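Local coordinates for XPF endonuclease (Aeropyrum pernix, PDB 2BGW), which is an archaeal XPF-type, structure-specific endonuclease of nucleotide excision repair that probably nicks DNA beside junctions between single and double strands, at residues Val129-Ser132 / Leu133-Ser137; Trp159-Tyr162 / Ile163-Phe167. One frame throughout, in Å; residues are numbered along the deposited sequence.

Interaction 1: Val129-Ser132 / Leu133-Ser137; sequences VIES and LARLS
Val129 and Leu133 lie side by side on one face of helix 123-137, one turn apart and pointing the same way. Val129 CG1, anti to its own backbone nitrogen (chi1 175°), comes alongside Leu133 CD1 at 4.1 Å, an ordinary van der Waals contact between methyls. Behind them the backbone bond from Leu133 N to Val129 O joins the same two residues. This is the helix's packed side, where all three of Val129, Ile130 and Leu133 are buried. They press on strands 43-46, 81-87 and 116-120, so the helix covers one face of the mixed sheet of the ERCC4 nuclease domain, a member of the PD-(D/E)XK clan. Ile130 leans on Tyr43 and Ile85, its side chain about 6 Å from that of the magnesium-site residue Arg53. A neighbouring face meets the second subunit, where Leu133 packs on Leu111 and Leu136 on Ala107 of that chain.

Solvent is reached along a salt bridge that runs from buried Glu131, which touches Leu26 of helix 22-28, outward to exposed Arg135, again one turn apart. NE of Arg135 donates to OE2 of Glu131 over 3.1 Å, with an N-H...O angle of 160°. The oxygen sits at the guanidinium edge, near its plane, while the carboxylate and guanidinium planes are turned 50° from each other, a turn that fits one N-H, that of NE, making the bond. Bends in both chains bring the charged ends together. Arg135 NH1 makes a long, weak ion pair with a bound sulfate.

Interaction 2: Trp159-Tyr162 / Ile163-Phe167; sequences WQLY and ILQSF
Gln165 folds back over the turn before it, against Leu161, near the end of helix 155-165. Its CB lies 3.4 Å from Leu161 O, the oxygen that accepts Gln165 N in the helical backbone bond. CG follows at 3.7 Å from Leu161 O, and the chain then bends at chi2 (124°), carrying CD back to 3.2 Å from that same Leu161 O. At the tip the amide divides: OE1 stays farther from this oxygen, whereas NE2 approaches Leu161 O to 2.8 Å and also touches Leu161 CB, a close approach whose angle is too poor for a hydrogen bond. With an alanine here, the amide that lies against Leu161 is gone, and a gap would probably open beside Ala175 and His78, which Gln165 also touches.

On another side of the helix, Ile163 CG1 lies 3.3 Å from Trp159 O, which receives Ile163 N. Leu164 CG similarly nears Gln160 O, and both leucines, Leu161 and Leu164, pack on Ala175 of helix 172-182 in the helix-hairpin-helix domain. Trp159 NE1 bonds to Gln37 O, tying the helix to the nuclease domain. Ser166 N donates to Tyr162 O over a long 3.3 Å, and Ser166 OG turns back to a lone pair of Ile163 O at 2.6 Å. With Ser166 N also donating to it, Ile163 O is gripped twice, which is consistent with the serine hydroxyl helping to hold the turn from Ile163 to Ser166.

Both interactions are contacts between residues about one turn apart within one helix, buried for the most part, and each has a side against the second subunit. They differ in setting. Interaction 1 belongs to helix 123-137 on the nuclease sheet, whereas interaction 2 lies on the next helix in the chain, 155-165, which packs on both the nuclease part and helix 172-182 of the helix-hairpin-helix region; their nearest atoms are about 15 Å apart. Aliphatic packing serves the inner faces of both. The polar chemistry departs: 129-137 has a salt bridge reaching from a buried glutamate to an exposed arginine, while 159-167 uses neutral amide and hydroxyl groups in buried surroundings, and comes within about 3 Å of the bound DNA.

Interaction 1: Val129-Ser132 / Leu133-Ser137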
ATOM      1  N   VAL A 129      -7.293  -5.084  12.240  1.00 27.00           N
ATOM      2  CA  VAL A 129      -6.270  -5.392  11.258  1.00 27.19           C
ATOM      3  C   VAL A 129      -5.231  -4.290  11.268  1.00 27.79           C
ATOM      4  O   VAL A 129      -4.025  -4.549  11.204  1.00 27.87           O
ATOM      5  CB  VAL A 129      -6.903  -5.527   9.855  1.00 27.28           C
ATOM      6  CG1 VAL A 129      -5.871  -5.736   8.776  1.00 26.31           C
ATOM      7  CG2 VAL A 129      -7.841  -6.680   9.862  1.00 26.95           C
ATOM      8  N   ILE A 130      -5.689  -3.048  11.358  1.00 28.26           N
ATOM      9  CA  ILE A 130      -4.743  -1.933  11.382  1.00 28.27           C
ATOM     10  C   ILE A 130      -3.880  -2.069  12.629  1.00 28.47           C
ATOM     11  O   ILE A 130      -2.668  -1.959  12.565  1.00 28.43           O
ATOM     12  CB  ILE A 130      -5.429  -0.549  11.357  1.00 27.95           C
ATOM     13  CG1 ILE A 130      -6.037  -0.284   9.973  1.00 26.60           C
ATOM     14  CG2 ILE A 130      -4.402   0.544  11.713  1.00 27.95           C
ATOM     15  CD1 ILE A 130      -7.036   0.840   9.953  1.00 24.19           C
ATOM     16  N   GLU A 131      -4.523  -2.333  13.760  1.00 28.56           N
ATOM     17  CA  GLU A 131      -3.813  -2.406  15.028  1.00 28.32           C
ATOM     18  C   GLU A 131      -2.773  -3.535  15.052  1.00 27.54           C
ATOM     19  O   GLU A 131      -1.713  -3.386  15.623  1.00 27.51           O
ATOM     20  CB  GLU A 131      -4.829  -2.542  16.150  1.00 28.27           C
ATOM     21  CG  GLU A 131      -4.261  -2.463  17.510  1.00 30.78           C
ATOM     22  CD  GLU A 131      -4.130  -3.796  18.132  1.00 34.24           C
ATOM     23  OE1 GLU A 131      -4.981  -4.633  17.869  1.00 38.76           O
ATOM     24  OE2 GLU A 131      -3.189  -4.031  18.897  1.00 38.02           O
ATOM     25  N   SER A 132      -3.076  -4.646  14.397  1.00 26.57           N
ATOM     26  CA  SER A 132      -2.189  -5.784  14.376  1.00 25.56           C
ATOM     27  C   SER A 132      -0.988  -5.515  13.486  1.00 25.11           C
ATOM     28  O   SER A 132       0.129  -5.884  13.815  1.00 25.06           O
ATOM     29  CB  SER A 132      -2.957  -7.011  13.889  1.00 25.74           C
ATOM     30  OG  SER A 132      -3.698  -7.608  14.943  1.00 26.45           O
ATOM     31  N   LEU A 133      -1.238  -4.871  12.349  1.00 24.54           N
ATOM     32  CA  LEU A 133      -0.209  -4.464  11.434  1.00 23.53           C
ATOM     33  C   LEU A 133       0.764  -3.488  12.097  1.00 23.90           C
ATOM     34  O   LEU A 133       1.982  -3.672  12.026  1.00 24.09           O
ATOM     35  CB  LEU A 133      -0.841  -3.831  10.219  1.00 22.81           C
ATOM     36  CG  LEU A 133      -1.471  -4.763   9.201  1.00 23.04           C
ATOM     37  CD1 LEU A 133      -2.281  -3.923   8.250  1.00 22.40           C
ATOM     38  CD2 LEU A 133      -0.457  -5.636   8.426  1.00 20.72           C
ATOM     39  N   ALA A 134       0.213  -2.458  12.728  1.00 24.09           N
ATOM     40  CA  ALA A 134       0.960  -1.528  13.555  1.00 25.04           C
ATOM     41  C   ALA A 134       1.892  -2.253  14.493  1.00 25.87           C
ATOM     42  O   ALA A 134       3.070  -1.922  14.544  1.00 26.95           O
ATOM     43  CB  ALA A 134       0.018  -0.643  14.372  1.00 24.83           C
ATOM     44  N   ARG A 135       1.379  -3.240  15.223  1.00 26.02           N
ATOM     45  CA  ARG A 135       2.188  -3.970  16.173  1.00 26.31           C
ATOM     46  C   ARG A 135       3.197  -4.831  15.489  1.00 26.77           C
ATOM     47  O   ARG A 135       4.386  -4.775  15.822  1.00 28.25           O
ATOM     48  CB  ARG A 135       1.331  -4.837  17.046  1.00 26.45           C
ATOM     49  CG  ARG A 135       0.395  -4.058  17.873  1.00 28.67           C
ATOM     50  CD  ARG A 135       0.761  -4.188  19.260  1.00 32.28           C
ATOM     51  NE  ARG A 135      -0.397  -4.620  20.018  1.00 36.04           N
ATOM     52  CZ  ARG A 135      -0.336  -5.501  21.009  1.00 37.21           C
ATOM     53  NH1 ARG A 135       0.827  -6.040  21.337  1.00 36.32           N
ATOM     54  NH2 ARG A 135      -1.433  -5.837  21.664  1.00 39.14           N
ATOM     55  N   LEU A 136       2.750  -5.619  14.528  1.00 26.42           N
ATOM     56  CA  LEU A 136       3.643  -6.575  13.905  1.00 26.64           C
ATOM     57  C   LEU A 136       4.855  -5.963  13.236  1.00 26.92           C
ATOM     58  O   LEU A 136       5.878  -6.601  13.142  1.00 26.82           O
ATOM     59  CB  LEU A 136       2.890  -7.428  12.879  1.00 26.55           C
ATOM     60  CG  LEU A 136       2.265  -8.718  13.408  1.00 25.66           C
ATOM     61  CD1 LEU A 136       0.995  -9.042  12.632  1.00 25.41           C
ATOM     62  CD2 LEU A 136       3.260  -9.881  13.377  1.00 23.50           C
ATOM     63  N   SER A 137       4.718  -4.744  12.737  1.00 27.69           N
ATOM     64  CA  SER A 137       5.673  -4.185  11.775  1.00 28.61           C
ATOM     65  C   SER A 137       6.681  -3.339  12.489  1.00 28.44           C
ATOM     66  O   SER A 137       7.739  -3.043  11.962  1.00 28.59           O
ATOM     67  CB  SER A 137       4.957  -3.299  10.761  1.00 28.83           C
ATOM     68  OG  SER A 137       4.492  -2.131  11.423  1.00 31.29           O
TER

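Interaction 2: Trp159-Tyr162 / Ile163-Phe167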
ATOM      1  N   TRP A 159       5.348  13.668   3.625  1.00 32.74           N
ATOM      2  CA  TRP A 159       5.320  14.685   2.601  1.00 32.16           C
ATOM      3  C   TRP A 159       6.718  15.018   2.140  1.00 32.51           C
ATOM      4  O   TRP A 159       6.937  15.240   0.960  1.00 32.67           O
ATOM      5  CB  TRP A 159       4.736  15.926   3.177  1.00 31.53           C
ATOM      6  CG  TRP A 159       3.288  15.923   3.304  1.00 30.77           C
ATOM      7  CD1 TRP A 159       2.579  15.765   4.437  1.00 31.02           C
ATOM      8  CD2 TRP A 159       2.345  16.154   2.269  1.00 30.54           C
ATOM      9  NE1 TRP A 159       1.235  15.867   4.188  1.00 30.60           N
ATOM     10  CE2 TRP A 159       1.063  16.123   2.860  1.00 30.50           C
ATOM     11  CE3 TRP A 159       2.454  16.380   0.893  1.00 30.46           C
ATOM     12  CZ2 TRP A 159      -0.105  16.315   2.132  1.00 30.81           C
ATOM     13  CZ3 TRP A 159       1.298  16.565   0.167  1.00 31.28           C
ATOM     14  CH2 TRP A 159       0.027  16.527   0.788  1.00 31.01           C
ATOM     15  N   GLN A 160       7.682  15.059   3.048  1.00 32.65           N
ATOM     16  CA  GLN A 160       9.051  15.293   2.590  1.00 33.27           C
ATOM     17  C   GLN A 160       9.450  14.237   1.576  1.00 33.48           C
ATOM     18  O   GLN A 160      10.127  14.526   0.581  1.00 33.61           O
ATOM     19  CB  GLN A 160      10.036  15.325   3.755  1.00 33.44           C
ATOM     20  CG  GLN A 160       9.783  16.469   4.709  1.00 32.72           C
ATOM     21  CD  GLN A 160      10.514  16.308   6.014  1.00 34.38           C
ATOM     22  OE1 GLN A 160      11.001  15.219   6.356  1.00 35.09           O
ATOM     23  NE2 GLN A 160      10.610  17.400   6.761  1.00 35.98           N
ATOM     24  N   LEU A 161       8.988  13.015   1.818  1.00 33.70           N
ATOM     25  CA  LEU A 161       9.266  11.890   0.929  1.00 33.77           C
ATOM     26  C   LEU A 161       8.424  11.890  -0.343  1.00 33.99           C
ATOM     27  O   LEU A 161       8.871  11.458  -1.392  1.00 34.27           O
ATOM     28  CB  LEU A 161       9.088  10.594   1.697  1.00 33.41           C
ATOM     29  CG  LEU A 161      10.186  10.388   2.728  1.00 32.64           C
ATOM     30  CD1 LEU A 161       9.730   9.445   3.762  1.00 31.08           C
ATOM     31  CD2 LEU A 161      11.429   9.877   2.034  1.00 33.06           C
ATOM     32  N   TYR A 162       7.208  12.391  -0.241  1.00 34.54           N
ATOM     33  CA  TYR A 162       6.306  12.469  -1.384  1.00 35.56           C
ATOM     34  C   TYR A 162       6.834  13.504  -2.370  1.00 36.12           C
ATOM     35  O   TYR A 162       6.782  13.324  -3.594  1.00 36.66           O
ATOM     36  CB  TYR A 162       4.890  12.828  -0.895  1.00 35.71           C
ATOM     37  CG  TYR A 162       3.845  13.025  -1.965  1.00 35.44           C
ATOM     38  CD1 TYR A 162       3.687  12.103  -2.988  1.00 36.89           C
ATOM     39  CD2 TYR A 162       3.002  14.132  -1.940  1.00 35.50           C
ATOM     40  CE1 TYR A 162       2.731  12.291  -3.980  1.00 38.10           C
ATOM     41  CE2 TYR A 162       2.034  14.325  -2.913  1.00 35.66           C
ATOM     42  CZ  TYR A 162       1.910  13.407  -3.935  1.00 36.87           C
ATOM     43  OH  TYR A 162       0.957  13.573  -4.910  1.00 36.82           O
ATOM     44  N   ILE A 163       7.369  14.582  -1.816  1.00 36.52           N
ATOM     45  CA  ILE A 163       7.932  15.657  -2.609  1.00 36.33           C
ATOM     46  C   ILE A 163       9.201  15.170  -3.304  1.00 37.60           C
ATOM     47  O   ILE A 163       9.289  15.239  -4.524  1.00 37.89           O
ATOM     48  CB  ILE A 163       8.043  16.940  -1.772  1.00 35.47           C
ATOM     49  CG1 ILE A 163       6.615  17.403  -1.499  1.00 33.79           C
ATOM     50  CG2 ILE A 163       8.829  18.016  -2.502  1.00 34.51           C
ATOM     51  CD1 ILE A 163       6.428  18.342  -0.403  1.00 32.72           C
ATOM     52  N   LEU A 164      10.137  14.589  -2.567  1.00 38.99           N
ATOM     53  CA  LEU A 164      11.297  13.996  -3.227  1.00 40.67           C
ATOM     54  C   LEU A 164      10.910  12.979  -4.319  1.00 41.48           C
ATOM     55  O   LEU A 164      11.558  12.983  -5.375  1.00 41.91           O
ATOM     56  CB  LEU A 164      12.282  13.388  -2.220  1.00 40.45           C
ATOM     57  CG  LEU A 164      12.941  14.363  -1.228  1.00 41.06           C
ATOM     58  CD1 LEU A 164      13.581  13.615  -0.088  1.00 41.73           C
ATOM     59  CD2 LEU A 164      13.980  15.234  -1.892  1.00 41.03           C
ATOM     60  N   GLN A 165       9.871  12.140  -4.097  1.00 42.16           N
ATOM     61  CA  GLN A 165       9.480  11.069  -5.078  1.00 42.52           C
ATOM     62  C   GLN A 165       8.992  11.620  -6.436  1.00 42.37           C
ATOM     63  O   GLN A 165       9.138  10.974  -7.491  1.00 41.99           O
ATOM     64  CB  GLN A 165       8.406  10.133  -4.507  1.00 43.38           C
ATOM     65  CG  GLN A 165       8.867   8.744  -3.970  1.00 46.20           C
ATOM     66  CD  GLN A 165       8.434   8.523  -2.481  1.00 49.74           C
ATOM     67  OE1 GLN A 165       7.278   8.202  -2.193  1.00 50.97           O
ATOM     68  NE2 GLN A 165       9.369   8.738  -1.543  1.00 49.90           N
ATOM     69  N   SER A 166       8.432  12.823  -6.394  1.00 41.96           N
ATOM     70  CA  SER A 166       7.926  13.471  -7.583  1.00 42.29           C
ATOM     71  C   SER A 166       9.018  13.833  -8.598  1.00 42.12           C
ATOM     72  O   SER A 166       8.719  14.161  -9.730  1.00 42.42           O
ATOM     73  CB  SER A 166       7.083  14.694  -7.206  1.00 42.49           C
ATOM     74  OG  SER A 166       7.889  15.734  -6.667  1.00 44.42           O
ATOM     75  N   PHE A 167      10.281  13.770  -8.199  1.00 42.18           N
ATOM     76  CA  PHE A 167      11.380  14.010  -9.125  1.00 41.78           C
ATOM     77  C   PHE A 167      11.634  12.788  -9.989  1.00 42.34           C
ATOM     78  O   PHE A 167      11.400  11.638  -9.560  1.00 42.97           O
ATOM     79  CB  PHE A 167      12.657  14.354  -8.369  1.00 41.48           C
ATOM     80  CG  PHE A 167      12.749  15.803  -7.926  1.00 41.42           C
ATOM     81  CD1 PHE A 167      11.982  16.282  -6.850  1.00 41.49           C
ATOM     82  CD2 PHE A 167      13.623  16.683  -8.562  1.00 41.19           C
ATOM     83  CE1 PHE A 167      12.068  17.612  -6.430  1.00 40.42           C
ATOM     84  CE2 PHE A 167      13.729  18.023  -8.146  1.00 40.85           C
ATOM     85  CZ  PHE A 167      12.951  18.480  -7.081  1.00 41.88           C
TER